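Local structure of putative uncharacterized protein (Streptococcus pneumoniae, 3NZ3) at residues A[25-31]-A[102-108]. The protein probably helps the bacterium adhere to host mucus, this chain being the mucin-binding domain of a cell-wall-anchored surface protein. Sequence-based numbering, arbitrary orientation.
Sequences IIHYVDK and EITVRYD
Ile25 O accepts from Ile103 N in the first of six backbone hydrogen bonds joining two strands that run in the same direction. His27 and Val29 likewise give their carbonyls to the amides of Val105 and Tyr107; the amides of His27, Val29 and Lys31 reach back to the carbonyls of Ile103, Val105 and Tyr107. The last, from Lys31 N to Tyr107 O, is short at 2.6 Å, and its donor stands above the carbonyl plane.

Beta-branched and aromatic side chains fill the largely buried face, where Ile26, Ile103 and Val105 touch Val89. There Ile26 CG2 meets Val105 CG2 at 3.8 Å, and Val105 CB lies 3.6 Å from Tyr28 CD2. That same CD2 comes in plane to the edge of the Tyr107 ring, whose hydroxyl is hydrogen-bonded to Gly76 O. This is the parallel edge of a mixed four-stranded sheet in the Muc B2-like domain: strand 101-107 is outermost within the chain, beside strand 14-30.

On the opposite face, long polar Glu102 and Arg106 suit the exposed side, while Val29 is buried. Val29 CG2, between its backbone N and carbonyl carbon (chi1 -54°), packs 3.5 Å from Thr104 CG2, a methyl that also covers the guanidinium of Arg106. Glu102 OE1 approaches the His27 ring edge in plane, 3.5 Å from NE2, the carboxylate turned 83° from the ring; ND1 is hydrogen-bonded to Asp40 OD1.

At the strand ends, one water donates to both Asp30 OD1 (2.7 Å) and Asp108 OD1 (2.8 Å), probably easing their repulsion together with Tyr81 OH, hydrogen-bonded to Asp30 OD2.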
loop_
_atom_site.group_PDB
_atom_site.type_symbol
_atom_site.label_atom_id
_atom_site.label_comp_id
_atom_site.label_asym_id
_atom_site.label_seq_id
_atom_site.Cartn_x
_atom_site.Cartn_y
_atom_site.Cartn_z
ATOM N N ILE A 25 0.616 -4.232 -0.050
ATOM C CA ILE A 25 0.169 -5.490 0.536
ATOM C C ILE A 25 1.221 -6.016 1.501
ATOM O O ILE A 25 2.421 -6.058 1.182
ATOM C CB ILE A 25 -0.150 -6.546 -0.543
ATOM C CG1 ILE A 25 -1.246 -6.019 -1.483
ATOM C CG2 ILE A 25 -0.584 -7.870 0.104
ATOM C CD1 ILE A 25 -1.461 -6.849 -2.744
ATOM N N ILE A 26 0.770 -6.414 2.687
ATOM C CA ILE A 26 1.651 -7.056 3.645
ATOM C C ILE A 26 1.262 -8.528 3.742
ATOM O O ILE A 26 0.090 -8.854 3.962
ATOM C CB ILE A 26 1.594 -6.376 5.035
ATOM C CG1 ILE A 26 1.703 -4.854 4.882
ATOM C CG2 ILE A 26 2.706 -6.925 5.951
ATOM C CD1 ILE A 26 1.353 -4.066 6.134
ATOM N N HIS A 27 2.243 -9.402 3.536
ATOM C CA HIS A 27 2.067 -10.845 3.698
ATOM C C HIS A 27 2.719 -11.286 4.997
ATOM O O HIS A 27 3.709 -10.690 5.439
ATOM C CB HIS A 27 2.717 -11.630 2.559
ATOM C CG HIS A 27 2.255 -11.237 1.191
ATOM N ND1 HIS A 27 0.997 -11.536 0.713
ATOM C CD2 HIS A 27 2.899 -10.596 0.185
ATOM C CE1 HIS A 27 0.882 -11.087 -0.525
ATOM N NE2 HIS A 27 2.022 -10.514 -0.869
ATOM N N TYR A 28 2.170 -12.345 5.588
ATOM C CA TYR A 28 2.683 -12.911 6.838
ATOM C C TYR A 28 2.907 -14.399 6.618
ATOM O O TYR A 28 1.946 -15.149 6.423
ATOM C CB TYR A 28 1.686 -12.687 7.977
ATOM C CG TYR A 28 1.384 -11.228 8.239
ATOM C CD1 TYR A 28 0.348 -10.578 7.568
ATOM C CD2 TYR A 28 2.142 -10.495 9.147
ATOM C CE1 TYR A 28 0.070 -9.223 7.801
ATOM C CE2 TYR A 28 1.876 -9.149 9.392
ATOM C CZ TYR A 28 0.839 -8.518 8.709
ATOM O OH TYR A 28 0.574 -7.189 8.950
ATOM N N VAL A 29 4.171 -14.822 6.631
ATOM C CA VAL A 29 4.508 -16.204 6.286
ATOM C C VAL A 29 5.405 -16.899 7.312
ATOM O O VAL A 29 6.088 -16.255 8.115
ATOM C CB VAL A 29 5.155 -16.329 4.869
ATOM C CG1 VAL A 29 4.273 -15.690 3.784
ATOM C CG2 VAL A 29 6.559 -15.727 4.841
ATOM N N ASP A 30 5.391 -18.226 7.273
ATOM C CA ASP A 30 6.367 -19.024 7.999
ATOM C C ASP A 30 7.727 -18.842 7.317
ATOM O O ASP A 30 7.851 -19.036 6.104
ATOM C CB ASP A 30 5.933 -20.493 7.987
ATOM C CG ASP A 30 6.819 -21.383 8.836
ATOM O OD1 ASP A 30 8.031 -21.465 8.566
ATOM O OD2 ASP A 30 6.291 -22.022 9.767
ATOM N N LYS A 31 8.736 -18.460 8.101
ATOM C CA LYS A 31 10.100 -18.217 7.594
ATOM C C LYS A 31 10.642 -19.364 6.739
ATOM O O LYS A 31 11.324 -19.126 5.740
ATOM C CB LYS A 31 11.073 -17.937 8.754
ATOM C CG LYS A 31 12.450 -17.436 8.300
ATOM C CD LYS A 31 13.438 -17.390 9.444
ATOM C CE LYS A 31 14.820 -16.952 8.956
ATOM N NZ LYS A 31 15.818 -17.042 10.056
ATOM N N GLU A 102 4.926 -4.567 -1.810
ATOM C CA GLU A 102 4.620 -5.797 -1.105
ATOM C C GLU A 102 5.678 -5.982 -0.029
ATOM O O GLU A 102 6.876 -5.829 -0.288
ATOM C CB GLU A 102 4.596 -6.990 -2.059
ATOM C CG GLU A 102 3.352 -7.062 -2.928
ATOM C CD GLU A 102 3.379 -8.217 -3.915
ATOM O OE1 GLU A 102 3.946 -9.283 -3.586
ATOM O OE2 GLU A 102 2.825 -8.054 -5.024
ATOM N N ILE A 103 5.227 -6.266 1.186
ATOM C CA ILE A 103 6.120 -6.511 2.310
ATOM C C ILE A 103 5.778 -7.884 2.882
ATOM O O ILE A 103 4.603 -8.227 3.029
ATOM C CB ILE A 103 5.993 -5.398 3.383
ATOM C CG1 ILE A 103 6.453 -4.051 2.800
ATOM C CG2 ILE A 103 6.797 -5.739 4.646
ATOM C CD1 ILE A 103 6.237 -2.862 3.705
ATOM N N THR A 104 6.805 -8.677 3.173
ATOM C CA THR A 104 6.611 -9.987 3.784
ATOM C C THR A 104 7.197 -9.992 5.188
ATOM O O THR A 104 8.390 -9.737 5.386
ATOM C CB THR A 104 7.224 -11.114 2.924
ATOM O OG1 THR A 104 6.569 -11.151 1.648
ATOM C CG2 THR A 104 7.065 -12.472 3.606
ATOM N N VAL A 105 6.333 -10.241 6.161
ATOM C CA VAL A 105 6.734 -10.410 7.545
ATOM C C VAL A 105 6.898 -11.912 7.772
ATOM O O VAL A 105 6.013 -12.697 7.423
ATOM C CB VAL A 105 5.665 -9.820 8.506
ATOM C CG1 VAL A 105 6.034 -10.053 9.966
ATOM C CG2 VAL A 105 5.462 -8.321 8.233
ATOM N N ARG A 106 8.033 -12.309 8.348
ATOM C CA ARG A 106 8.358 -13.731 8.512
ATOM C C ARG A 106 8.397 -14.178 9.967
ATOM O O ARG A 106 9.052 -13.550 10.810
ATOM C CB ARG A 106 9.677 -14.069 7.809
ATOM C CG ARG A 106 9.557 -14.095 6.299
ATOM C CD ARG A 106 10.890 -14.276 5.604
ATOM N NE ARG A 106 10.703 -14.345 4.154
ATOM C CZ ARG A 106 10.734 -13.293 3.334
ATOM N NH1 ARG A 106 10.944 -12.073 3.810
ATOM N NH2 ARG A 106 10.548 -13.464 2.030
ATOM N N TYR A 107 7.685 -15.273 10.243
ATOM C CA TYR A 107 7.639 -15.888 11.565
ATOM C C TYR A 107 8.363 -17.225 11.532
ATOM O O TYR A 107 8.163 -18.043 10.621
ATOM C CB TYR A 107 6.196 -16.131 12.022
ATOM C CG TYR A 107 5.344 -14.895 12.221
ATOM C CD1 TYR A 107 4.829 -14.196 11.129
ATOM C CD2 TYR A 107 5.014 -14.451 13.502
ATOM C CE1 TYR A 107 4.026 -13.061 11.309
ATOM C CE2 TYR A 107 4.212 -13.326 13.692
ATOM C CZ TYR A 107 3.722 -12.638 12.586
ATOM O OH TYR A 107 2.928 -11.526 12.763
ATOM N N ASP A 108 9.201 -17.451 12.532
ATOM C CA ASP A 108 9.893 -18.723 12.653
ATOM C C ASP A 108 9.305 -19.460 13.851
ATOM O O ASP A 108 9.074 -18.857 14.898
ATOM C CB ASP A 108 11.391 -18.486 12.827
ATOM C CG ASP A 108 12.238 -19.656 12.339
ATOM O OD1 ASP A 108 11.696 -20.594 11.710
ATOM O OD2 ASP A 108 13.459 -19.628 12.589
HETATM O O HOH W 1 9.324 -21.900 10.876
#